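PDB 1RVK: isomerase/lactonizing enzyme from Agrobacterium tumefaciens, which is of unknown function but probably, as an enolase superfamily member, uses bound magnesium to stabilise the enolate formed when a carboxylate substrate loses a proton. Local coordinates for residues Y153-F156 against A157-L160; M204-A207 against F208-Y211; F336-Y339 against D340-H343. All coordinates share one frame; numbering follows the deposited sequence.

Contact 1: residues Y153-F156 against A157-L160; sequences YGRF and AETL
F156 and L160, one turn apart on helix 150-163 of the beta-alpha-beta unit with strands 130-137 and 167-171, illustrate an i to i+4 pair made possible by the helix spacing. The backbone repeats accordingly: A157 N donates to Y153 O at 2.9 Å and L160 N to F156 O at 3.0 Å, whereas T159 N reaches R155 O only weakly. With CG anti to the backbone N (chi1 -172°), the F156 ring leans toward the C-terminal end of the helix and meets the leucine. L160 CG stands over one face of the ring, 4.2 Å from its centroid and 8° off the normal, a CH-pi contact to which an apolar touch of 3.8 Å between L160 CD2 and F156 CZ is added. Both side chains also rest on I137 of strand 130-137. On the exposed side R155 and E158 run alongside each other, yet R155 NH1 stays 4.2 Å from E158 OE2, which lies well out of the guanidinium plane. A water donates to R155 O at 2.9 Å, supplementing its weak amide bond. The chemistry is thus that of an amphipathic barrel helix: dispersion and CH-pi contact inward, water and opposite charges near each other but not bonded outward.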
ATOM      1  N   TYR A 153       4.417   2.899 -21.943  1.00 13.87           N
ATOM      2  CA  TYR A 153       4.902   2.206 -20.759  1.00 13.26           C
ATOM      3  C   TYR A 153       6.390   1.933 -20.908  1.00 14.06           C
ATOM      4  O   TYR A 153       7.153   2.051 -19.949  1.00 13.81           O
ATOM      5  CB  TYR A 153       4.159   0.884 -20.550  1.00 12.51           C
ATOM      6  CG  TYR A 153       2.864   1.029 -19.786  1.00 12.64           C
ATOM      7  CD1 TYR A 153       1.677   1.357 -20.437  1.00 14.51           C
ATOM      8  CD2 TYR A 153       2.830   0.836 -18.403  1.00 14.45           C
ATOM      9  CE1 TYR A 153       0.477   1.486 -19.725  1.00 12.67           C
ATOM     10  CE2 TYR A 153       1.643   0.962 -17.685  1.00 13.91           C
ATOM     11  CZ  TYR A 153       0.471   1.285 -18.352  1.00 15.85           C
ATOM     12  OH  TYR A 153      -0.704   1.394 -17.643  1.00 15.22           O
ATOM     13  N   GLY A 154       6.793   1.565 -22.119  1.00 14.30           N
ATOM     14  CA  GLY A 154       8.194   1.288 -22.370  1.00 15.00           C
ATOM     15  C   GLY A 154       9.052   2.516 -22.137  1.00 14.49           C
ATOM     16  O   GLY A 154      10.126   2.430 -21.549  1.00 11.83           O
ATOM     17  N   ARG A 155       8.576   3.664 -22.601  1.00 15.97           N
ATOM     18  CA  ARG A 155       9.312   4.912 -22.449  1.00 16.95           C
ATOM     19  C   ARG A 155       9.405   5.329 -20.987  1.00 15.67           C
ATOM     20  O   ARG A 155      10.449   5.794 -20.529  1.00 15.56           O
ATOM     21  CB  ARG A 155       8.642   6.020 -23.266  1.00 22.23           C
ATOM     22  CG  ARG A 155       8.736   5.817 -24.774  1.00 31.41           C
ATOM     23  CD  ARG A 155      10.167   5.986 -25.272  1.00 40.43           C
ATOM     24  NE  ARG A 155      10.279   5.750 -26.710  1.00 48.84           N
ATOM     25  CZ  ARG A 155      11.346   6.056 -27.444  1.00 53.23           C
ATOM     26  NH1 ARG A 155      12.409   6.620 -26.882  1.00 54.13           N
ATOM     27  NH2 ARG A 155      11.352   5.797 -28.746  1.00 55.14           N
ATOM     28  N   PHE A 156       8.316   5.166 -20.244  1.00 14.51           N
ATOM     29  CA  PHE A 156       8.351   5.545 -18.841  1.00 13.31           C
ATOM     30  C   PHE A 156       9.299   4.616 -18.086  1.00 13.21           C
ATOM     31  O   PHE A 156      10.029   5.052 -17.194  1.00 13.21           O
ATOM     32  CB  PHE A 156       6.945   5.491 -18.236  1.00 12.42           C
ATOM     33  CG  PHE A 156       6.865   6.059 -16.848  1.00 12.90           C
ATOM     34  CD1 PHE A 156       7.540   7.235 -16.523  1.00 12.60           C
ATOM     35  CD2 PHE A 156       6.088   5.440 -15.873  1.00 12.74           C
ATOM     36  CE1 PHE A 156       7.442   7.789 -15.246  1.00 13.31           C
ATOM     37  CE2 PHE A 156       5.982   5.984 -14.597  1.00 13.67           C
ATOM     38  CZ  PHE A 156       6.660   7.163 -14.279  1.00 14.03           C
ATOM     39  N   ALA A 157       9.299   3.337 -18.455  1.00 13.36           N
ATOM     40  CA  ALA A 157      10.171   2.358 -17.812  1.00 14.67           C
ATOM     41  C   ALA A 157      11.640   2.755 -17.953  1.00 15.33           C
ATOM     42  O   ALA A 157      12.423   2.598 -17.020  1.00 13.90           O
ATOM     43  CB  ALA A 157       9.939   0.972 -18.415  1.00 14.60           C
ATOM     44  N   GLU A 158      12.016   3.267 -19.120  1.00 16.88           N
ATOM     45  CA  GLU A 158      13.398   3.689 -19.328  1.00 18.23           C
ATOM     46  C   GLU A 158      13.747   4.804 -18.347  1.00 16.83           C
ATOM     47  O   GLU A 158      14.838   4.831 -17.780  1.00 16.07           O
ATOM     48  CB  GLU A 158      13.600   4.182 -20.762  1.00 21.89           C
ATOM     49  CG  GLU A 158      13.501   3.090 -21.807  1.00 28.61           C
ATOM     50  CD  GLU A 158      13.836   3.589 -23.197  1.00 33.17           C
ATOM     51  OE1 GLU A 158      14.975   4.065 -23.403  1.00 36.50           O
ATOM     52  OE2 GLU A 158      12.961   3.509 -24.083  1.00 35.77           O
ATOM     53  N   THR A 159      12.808   5.721 -18.149  1.00 16.20           N
ATOM     54  CA  THR A 159      13.007   6.837 -17.235  1.00 15.70           C
ATOM     55  C   THR A 159      13.185   6.352 -15.795  1.00 15.24           C
ATOM     56  O   THR A 159      14.011   6.879 -15.052  1.00 14.95           O
ATOM     57  CB  THR A 159      11.814   7.814 -17.308  1.00 18.41           C
ATOM     58  OG1 THR A 159      11.766   8.404 -18.616  1.00 18.71           O
ATOM     59  CG2 THR A 159      11.945   8.910 -16.265  1.00 18.74           C
ATOM     60  N   LEU A 160      12.417   5.339 -15.405  1.00 15.57           N
ATOM     61  CA  LEU A 160      12.513   4.805 -14.048  1.00 14.71           C
ATOM     62  C   LEU A 160      13.837   4.076 -13.810  1.00 15.14           C
ATOM     63  O   LEU A 160      14.389   4.126 -12.712  1.00 14.44           O
ATOM     64  CB  LEU A 160      11.333   3.867 -13.767  1.00 14.59           C
ATOM     65  CG  LEU A 160       9.949   4.521 -13.820  1.00 14.90           C
ATOM     66  CD1 LEU A 160       8.886   3.456 -13.582  1.00 13.87           C
ATOM     67  CD2 LEU A 160       9.841   5.642 -12.778  1.00 13.97           C
TER
HETATM   68  O   HOH W   1      11.642   8.013 -21.936  1.00 24.84           O

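Contact 2: residues M204-A207 against F208-Y211; sequences MIDA and FHWY. With MG (magnesium ion), chain B.
D206 and H209 meet obliquely at the C-terminal end of a barrel strand, where the enolase superfamily carries its metal ligands, a worked case of how such a ligand is placed. The carboxylate and imidazole planes are 59° apart, and D206 OD2 comes to the edge of the histidine ring, near its plane, 3.3 Å from H209 CE1. What brings the carboxylate there is an extended first torsion, CG anti to the backbone N (chi1 -174°). Its two oxygens then divide the work. D206 OD1 binds the magnesium ion at 2.1 Å; D206 OD2 accepts a hydrogen bond of 2.8 Å from a water that is itself a ligand of the ion. Two further waters, with E232 and E258, complete six ligands, and K169 and H171 of strand 167-171 pack against the aspartate side chain.

Beyond the metal, F208 and Y211 pack against each other, and F208 lies over the backbone of W210. F208 CD1 stands 3.7 Å above the plane of the Y211 ring, offset toward the rim, while Y211 CG lies in plane at the edge of the F208 ring. The backbone N of W210 sits 3.6 Å above one face of that same F208 ring. A207 approaches Y211 differently, its CB reaching the tyrosine edge at 4.1 Å from CE1. The far end of Y211 is held by a hydrogen bond from its OH to D186 of helix 183-197.

Both oxygens of the D206 carboxylate are thus engaged, OD1 by the ion directly and OD2 through a water of its coordination shell. This holds the rotation of the group and leaves OD2 at the ring edge beside H209 CE1, the two planes steeply crossed.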
HETATM    1  N   MSE A 204       7.125  -6.812 -13.055  1.00 12.27           N
HETATM    2  CA  MSE A 204       5.911  -7.413 -12.540  1.00 12.11           C
HETATM    3  C   MSE A 204       4.683  -6.733 -13.118  1.00 12.21           C
HETATM    4  O   MSE A 204       4.763  -5.613 -13.630  1.00 11.12           O
HETATM    5  CB  MSE A 204       5.914  -7.359 -11.017  1.00 15.06           C
HETATM    6  CG  MSE A 204       7.062  -8.180 -10.446  1.00 17.51           C
HETATM    7 SE   MSE A 204       8.577  -7.086 -10.019  1.00 36.54          SE
HETATM    8  CE  MSE A 204       7.666  -6.555  -8.446  1.00  1.00           C
ATOM      9  N   ILE A 205       3.549  -7.420 -13.051  1.00 11.44           N
ATOM     10  CA  ILE A 205       2.312  -6.886 -13.601  1.00 13.67           C
ATOM     11  C   ILE A 205       1.131  -7.087 -12.669  1.00 13.07           C
ATOM     12  O   ILE A 205       0.930  -8.171 -12.123  1.00 13.85           O
ATOM     13  CB  ILE A 205       1.990  -7.541 -14.979  1.00 14.28           C
ATOM     14  CG1 ILE A 205       0.603  -7.115 -15.467  1.00 17.12           C
ATOM     15  CG2 ILE A 205       2.063  -9.056 -14.870  1.00 13.74           C
ATOM     16  CD1 ILE A 205       0.522  -5.690 -15.930  1.00 19.57           C
ATOM     17  N   ASP A 206       0.366  -6.015 -12.495  1.00 12.28           N
ATOM     18  CA  ASP A 206      -0.832  -6.004 -11.666  1.00 12.30           C
ATOM     19  C   ASP A 206      -1.907  -5.525 -12.638  1.00 12.76           C
ATOM     20  O   ASP A 206      -2.164  -4.329 -12.763  1.00 12.65           O
ATOM     21  CB  ASP A 206      -0.646  -5.018 -10.514  1.00 11.63           C
ATOM     22  CG  ASP A 206      -1.783  -5.050  -9.512  1.00 13.84           C
ATOM     23  OD1 ASP A 206      -1.694  -4.300  -8.532  1.00 11.32           O
ATOM     24  OD2 ASP A 206      -2.759  -5.803  -9.693  1.00 13.62           O
ATOM     25  N   ALA A 207      -2.512  -6.472 -13.346  1.00 12.55           N
ATOM     26  CA  ALA A 207      -3.523  -6.155 -14.348  1.00 13.56           C
ATOM     27  C   ALA A 207      -4.937  -6.065 -13.795  1.00 12.59           C
ATOM     28  O   ALA A 207      -5.151  -6.179 -12.592  1.00 12.20           O
ATOM     29  CB  ALA A 207      -3.470  -7.190 -15.466  1.00 14.91           C
ATOM     30  N   PHE A 208      -5.892  -5.836 -14.692  1.00 12.44           N
ATOM     31  CA  PHE A 208      -7.314  -5.753 -14.349  1.00 13.11           C
ATOM     32  C   PHE A 208      -7.621  -6.814 -13.280  1.00 13.31           C
ATOM     33  O   PHE A 208      -7.416  -8.005 -13.498  1.00 12.53           O
ATOM     34  CB  PHE A 208      -8.124  -5.986 -15.627  1.00 12.15           C
ATOM     35  CG  PHE A 208      -9.604  -6.022 -15.423  1.00 13.07           C
ATOM     36  CD1 PHE A 208     -10.307  -7.209 -15.608  1.00 13.49           C
ATOM     37  CD2 PHE A 208     -10.307  -4.867 -15.093  1.00 14.31           C
ATOM     38  CE1 PHE A 208     -11.695  -7.242 -15.471  1.00 15.18           C
ATOM     39  CE2 PHE A 208     -11.692  -4.892 -14.952  1.00 14.92           C
ATOM     40  CZ  PHE A 208     -12.386  -6.080 -15.142  1.00 14.17           C
ATOM     41  N   HIS A 209      -8.122  -6.370 -12.128  1.00 12.02           N
ATOM     42  CA  HIS A 209      -8.389  -7.251 -10.987  1.00 12.71           C
ATOM     43  C   HIS A 209      -9.563  -8.223 -11.054  1.00 12.52           C
ATOM     44  O   HIS A 209      -9.836  -8.909 -10.066  1.00 13.24           O
ATOM     45  CB  HIS A 209      -8.571  -6.409  -9.721  1.00 12.90           C
ATOM     46  CG  HIS A 209      -7.604  -5.276  -9.593  1.00 14.91           C
ATOM     47  ND1 HIS A 209      -6.243  -5.461  -9.490  1.00 16.37           N
ATOM     48  CD2 HIS A 209      -7.810  -3.939  -9.512  1.00 14.90           C
ATOM     49  CE1 HIS A 209      -5.651  -4.288  -9.349  1.00 16.03           C
ATOM     50  NE2 HIS A 209      -6.579  -3.348  -9.359  1.00 14.34           N
ATOM     51  N   TRP A 210     -10.253  -8.300 -12.187  1.00 12.80           N
ATOM     52  CA  TRP A 210     -11.410  -9.184 -12.279  1.00 12.50           C
ATOM     53  C   TRP A 210     -11.497 -10.010 -13.563  1.00 13.02           C
ATOM     54  O   TRP A 210     -12.598 -10.321 -14.028  1.00 11.82           O
ATOM     55  CB  TRP A 210     -12.696  -8.362 -12.133  1.00 14.08           C
ATOM     56  CG  TRP A 210     -12.757  -7.489 -10.908  1.00 13.65           C
ATOM     57  CD1 TRP A 210     -13.307  -7.807  -9.699  1.00 14.48           C
ATOM     58  CD2 TRP A 210     -12.285  -6.141 -10.793  1.00 14.26           C
ATOM     59  NE1 TRP A 210     -13.215  -6.733  -8.839  1.00 16.28           N
ATOM     60  CE2 TRP A 210     -12.590  -5.699  -9.485  1.00 14.27           C
ATOM     61  CE3 TRP A 210     -11.633  -5.262 -11.669  1.00 14.81           C
ATOM     62  CZ2 TRP A 210     -12.268  -4.415  -9.033  1.00 14.36           C
ATOM     63  CZ3 TRP A 210     -11.310  -3.984 -11.219  1.00 16.39           C
ATOM     64  CH2 TRP A 210     -11.630  -3.575  -9.911  1.00 15.23           C
ATOM     65  N   TYR A 211     -10.353 -10.362 -14.143  1.00 12.43           N
ATOM     66  CA  TYR A 211     -10.356 -11.177 -15.361  1.00 11.55           C
ATOM     67  C   TYR A 211     -10.920 -12.560 -15.061  1.00 11.13           C
ATOM     68  O   TYR A 211     -10.779 -13.070 -13.952  1.00 10.97           O
ATOM     69  CB  TYR A 211      -8.934 -11.375 -15.896  1.00 11.73           C
ATOM     70  CG  TYR A 211      -8.428 -10.309 -16.842  1.00 12.34           C
ATOM     71  CD1 TYR A 211      -7.195  -9.697 -16.622  1.00 12.55           C
ATOM     72  CD2 TYR A 211      -9.150  -9.953 -17.984  1.00 11.56           C
ATOM     73  CE1 TYR A 211      -6.687  -8.755 -17.514  1.00 12.64           C
ATOM     74  CE2 TYR A 211      -8.651  -9.009 -18.885  1.00 13.76           C
ATOM     75  CZ  TYR A 211      -7.417  -8.417 -18.640  1.00 14.25           C
ATOM     76  OH  TYR A 211      -6.904  -7.500 -19.521  1.00 14.90           O
TER
HETATM   77 MG    MG B 999      -1.975  -4.457  -6.455  1.00 14.47          MG
HETATM   78  O   HOH W   2      -3.534  -5.971  -6.969  1.00 11.49           O
HETATM   79  O   HOH W   3      -3.559  -2.818  -6.259  1.00 14.16           O
HETATM   80  O   HOH W   4      -0.450  -2.746  -6.375  1.00 15.25           O

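Contact 3: residues F336-Y339 against D340-H343; sequences FLEY and DDGH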
ATOM      1  N   PHE A 336       3.726  12.240 -15.934  1.00 14.68           N
ATOM      2  CA  PHE A 336       3.290  13.624 -15.744  1.00 14.96           C
ATOM      3  C   PHE A 336       3.464  14.118 -14.316  1.00 15.86           C
ATOM      4  O   PHE A 336       3.326  15.313 -14.052  1.00 15.06           O
ATOM      5  CB  PHE A 336       1.813  13.790 -16.125  1.00 14.81           C
ATOM      6  CG  PHE A 336       1.501  13.452 -17.556  1.00 14.77           C
ATOM      7  CD1 PHE A 336       2.518  13.202 -18.473  1.00 15.45           C
ATOM      8  CD2 PHE A 336       0.180  13.389 -17.986  1.00 15.12           C
ATOM      9  CE1 PHE A 336       2.222  12.891 -19.801  1.00 14.42           C
ATOM     10  CE2 PHE A 336      -0.126  13.081 -19.306  1.00 14.69           C
ATOM     11  CZ  PHE A 336       0.898  12.831 -20.215  1.00 15.86           C
ATOM     12  N   LEU A 337       3.771  13.209 -13.397  1.00 17.01           N
ATOM     13  CA  LEU A 337       3.917  13.579 -11.993  1.00 19.62           C
ATOM     14  C   LEU A 337       5.326  13.368 -11.448  1.00 22.01           C
ATOM     15  O   LEU A 337       6.053  12.483 -11.897  1.00 22.45           O
ATOM     16  CB  LEU A 337       2.922  12.776 -11.147  1.00 20.05           C
ATOM     17  CG  LEU A 337       1.452  12.828 -11.569  1.00 20.81           C
ATOM     18  CD1 LEU A 337       0.627  11.888 -10.696  1.00 19.47           C
ATOM     19  CD2 LEU A 337       0.942  14.255 -11.452  1.00 20.90           C
ATOM     20  N   GLU A 338       5.700  14.194 -10.476  1.00 23.13           N
ATOM     21  CA  GLU A 338       7.013  14.102  -9.850  1.00 26.48           C
ATOM     22  C   GLU A 338       6.845  13.584  -8.427  1.00 26.42           C
ATOM     23  O   GLU A 338       6.627  14.357  -7.495  1.00 24.38           O
ATOM     24  CB  GLU A 338       7.690  15.475  -9.820  1.00 30.12           C
ATOM     25  CG  GLU A 338       9.109  15.433  -9.286  1.00 35.92           C
ATOM     26  CD  GLU A 338      10.052  14.679 -10.206  1.00 39.73           C
ATOM     27  OE1 GLU A 338      11.167  14.332  -9.761  1.00 42.37           O
ATOM     28  OE2 GLU A 338       9.685  14.444 -11.377  1.00 41.24           O
ATOM     29  N   TYR A 339       6.951  12.271  -8.268  1.00 27.46           N
ATOM     30  CA  TYR A 339       6.794  11.634  -6.967  1.00 30.26           C
ATOM     31  C   TYR A 339       7.764  12.160  -5.911  1.00 27.03           C
ATOM     32  O   TYR A 339       7.389  12.349  -4.755  1.00 23.36           O
ATOM     33  CB  TYR A 339       6.957  10.116  -7.120  1.00 40.80           C
ATOM     34  CG  TYR A 339       6.742   9.321  -5.849  1.00 52.10           C
ATOM     35  CD1 TYR A 339       7.746   9.210  -4.887  1.00 56.82           C
ATOM     36  CD2 TYR A 339       5.528   8.678  -5.608  1.00 56.95           C
ATOM     37  CE1 TYR A 339       7.547   8.476  -3.719  1.00 61.71           C
ATOM     38  CE2 TYR A 339       5.319   7.944  -4.446  1.00 61.96           C
ATOM     39  CZ  TYR A 339       6.331   7.847  -3.507  1.00 62.99           C
ATOM     40  OH  TYR A 339       6.121   7.119  -2.360  1.00 64.55           O
ATOM     41  N   ASP A 340       9.007  12.403  -6.312  1.00 23.94           N
ATOM     42  CA  ASP A 340      10.025  12.875  -5.379  1.00 23.22           C
ATOM     43  C   ASP A 340       9.745  14.248  -4.765  1.00 23.04           C
ATOM     44  O   ASP A 340      10.431  14.663  -3.829  1.00 20.92           O
ATOM     45  CB  ASP A 340      11.398  12.856  -6.064  1.00 23.87           C
ATOM     46  CG  ASP A 340      11.852  11.442  -6.426  1.00 26.01           C
ATOM     47  OD1 ASP A 340      12.900  11.293  -7.093  1.00 24.47           O
ATOM     48  OD2 ASP A 340      11.161  10.475  -6.039  1.00 26.11           O
ATOM     49  N   ASP A 341       8.734  14.947  -5.275  1.00 21.40           N
ATOM     50  CA  ASP A 341       8.378  16.260  -4.746  1.00 24.45           C
ATOM     51  C   ASP A 341       7.631  16.172  -3.413  1.00 24.84           C
ATOM     52  O   ASP A 341       7.580  17.141  -2.658  1.00 25.26           O
ATOM     53  CB  ASP A 341       7.533  17.035  -5.759  1.00 26.25           C
ATOM     54  CG  ASP A 341       8.379  17.736  -6.809  1.00 29.65           C
ATOM     55  OD1 ASP A 341       7.796  18.335  -7.735  1.00 30.75           O
ATOM     56  OD2 ASP A 341       9.626  17.695  -6.702  1.00 29.96           O
ATOM     57  N   GLY A 342       7.045  15.013  -3.132  1.00 24.13           N
ATOM     58  CA  GLY A 342       6.341  14.835  -1.873  1.00 23.88           C
ATOM     59  C   GLY A 342       4.948  15.429  -1.776  1.00 23.53           C
ATOM     60  O   GLY A 342       4.301  15.704  -2.785  1.00 23.24           O
ATOM     61  N   HIS A 343       4.493  15.621  -0.541  1.00 22.61           N
ATOM     62  CA  HIS A 343       3.166  16.167  -0.256  1.00 22.66           C
ATOM     63  C   HIS A 343       3.316  17.535   0.391  1.00 21.59           C
ATOM     64  O   HIS A 343       4.278  17.767   1.117  1.00 19.71           O
ATOM     65  CB  HIS A 343       2.427  15.237   0.703  1.00 24.76           C
ATOM     66  CG  HIS A 343       2.227  13.853   0.168  1.00 27.84           C
ATOM     67  ND1 HIS A 343       1.242  13.543  -0.744  1.00 29.30           N
ATOM     68  CD2 HIS A 343       2.908  12.704   0.394  1.00 29.78           C
ATOM     69  CE1 HIS A 343       1.324  12.262  -1.058  1.00 30.78           C
ATOM     70  NE2 HIS A 343       2.327  11.730  -0.382  1.00 30.44           N
TER
HETATM   71  O   HOH W   5       4.610  14.621  -5.712  1.00 33.92           O
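E338 O accepts a hydrogen bond from D341 N at 3.1 Å, fairly straight at the hydrogen (159°), and Y339 O accepts one from G342 N, also at 3.1 Å. These consecutive i to i+3 bonds make a short 3-10 turn in the loop between strands 328-333 and 358-360. A water supplies a second partner, donating to E338 O at 2.7 Å and to G342 O at 3.1 Å, and so bridges the two ends of the turn.

Among the acidic side chains, D340 is held by two salt bridges, with R163 through OD1 and with R330 through OD2; the latter oxygen also lies in plane at the edge of the Y339 ring, 3.8 Å from CD1. The tyrosine hydroxyl is hydrogen-bonded to D351 and N311, so the D340 carboxylate and the Y339 hydroxyl are both tied to the surrounding fold.

Packing proper falls to E338 and D341, whose side chains cross at about a right angle. Because E338 CG is anti to the backbone N (chi1 -175°), its methylene lies against the aspartate, with 3.5 Å between E338 CG and D341 CG. The bend at chi2 then carries the glutamate's carboxylate near D340, leaving E338 OE1 4.4 Å from D340 OD1. G342 leaves the turn at a positive phi, in a conformation where a side chain would be jammed against the carbonyl O of D341.

Three acids crowd one small turn. The two arginines gripping D340 probably offset much of the like-charge repulsion, while one amide, D341 N, and one water satisfy the carbonyl of E338.

Overall arrangement
Along the chain the contacts come in series, contact 1 before contact 2 before contact 3, all in the C-terminal, TIM-barrel-like domain. Contact 1 sits on helix 150-163, contact 2 runs from strand 202-206 into the loop before helix 213-224, and contact 3 lies in the loop after strand 328-333, which pairs with strand 130-137. The centres of contacts 1 and 2 are about 19 Å apart, those of 1 and 3 about 16 Å, and those of 2 and 3 about 25 Å; none touch. The R163-D340 salt bridge nevertheless ties the end of helix 150-163 to contact 3. Contact 2 holds the metal, whereas contact 1 lies within a barrel helix and contact 3 in a loop after a barrel strand.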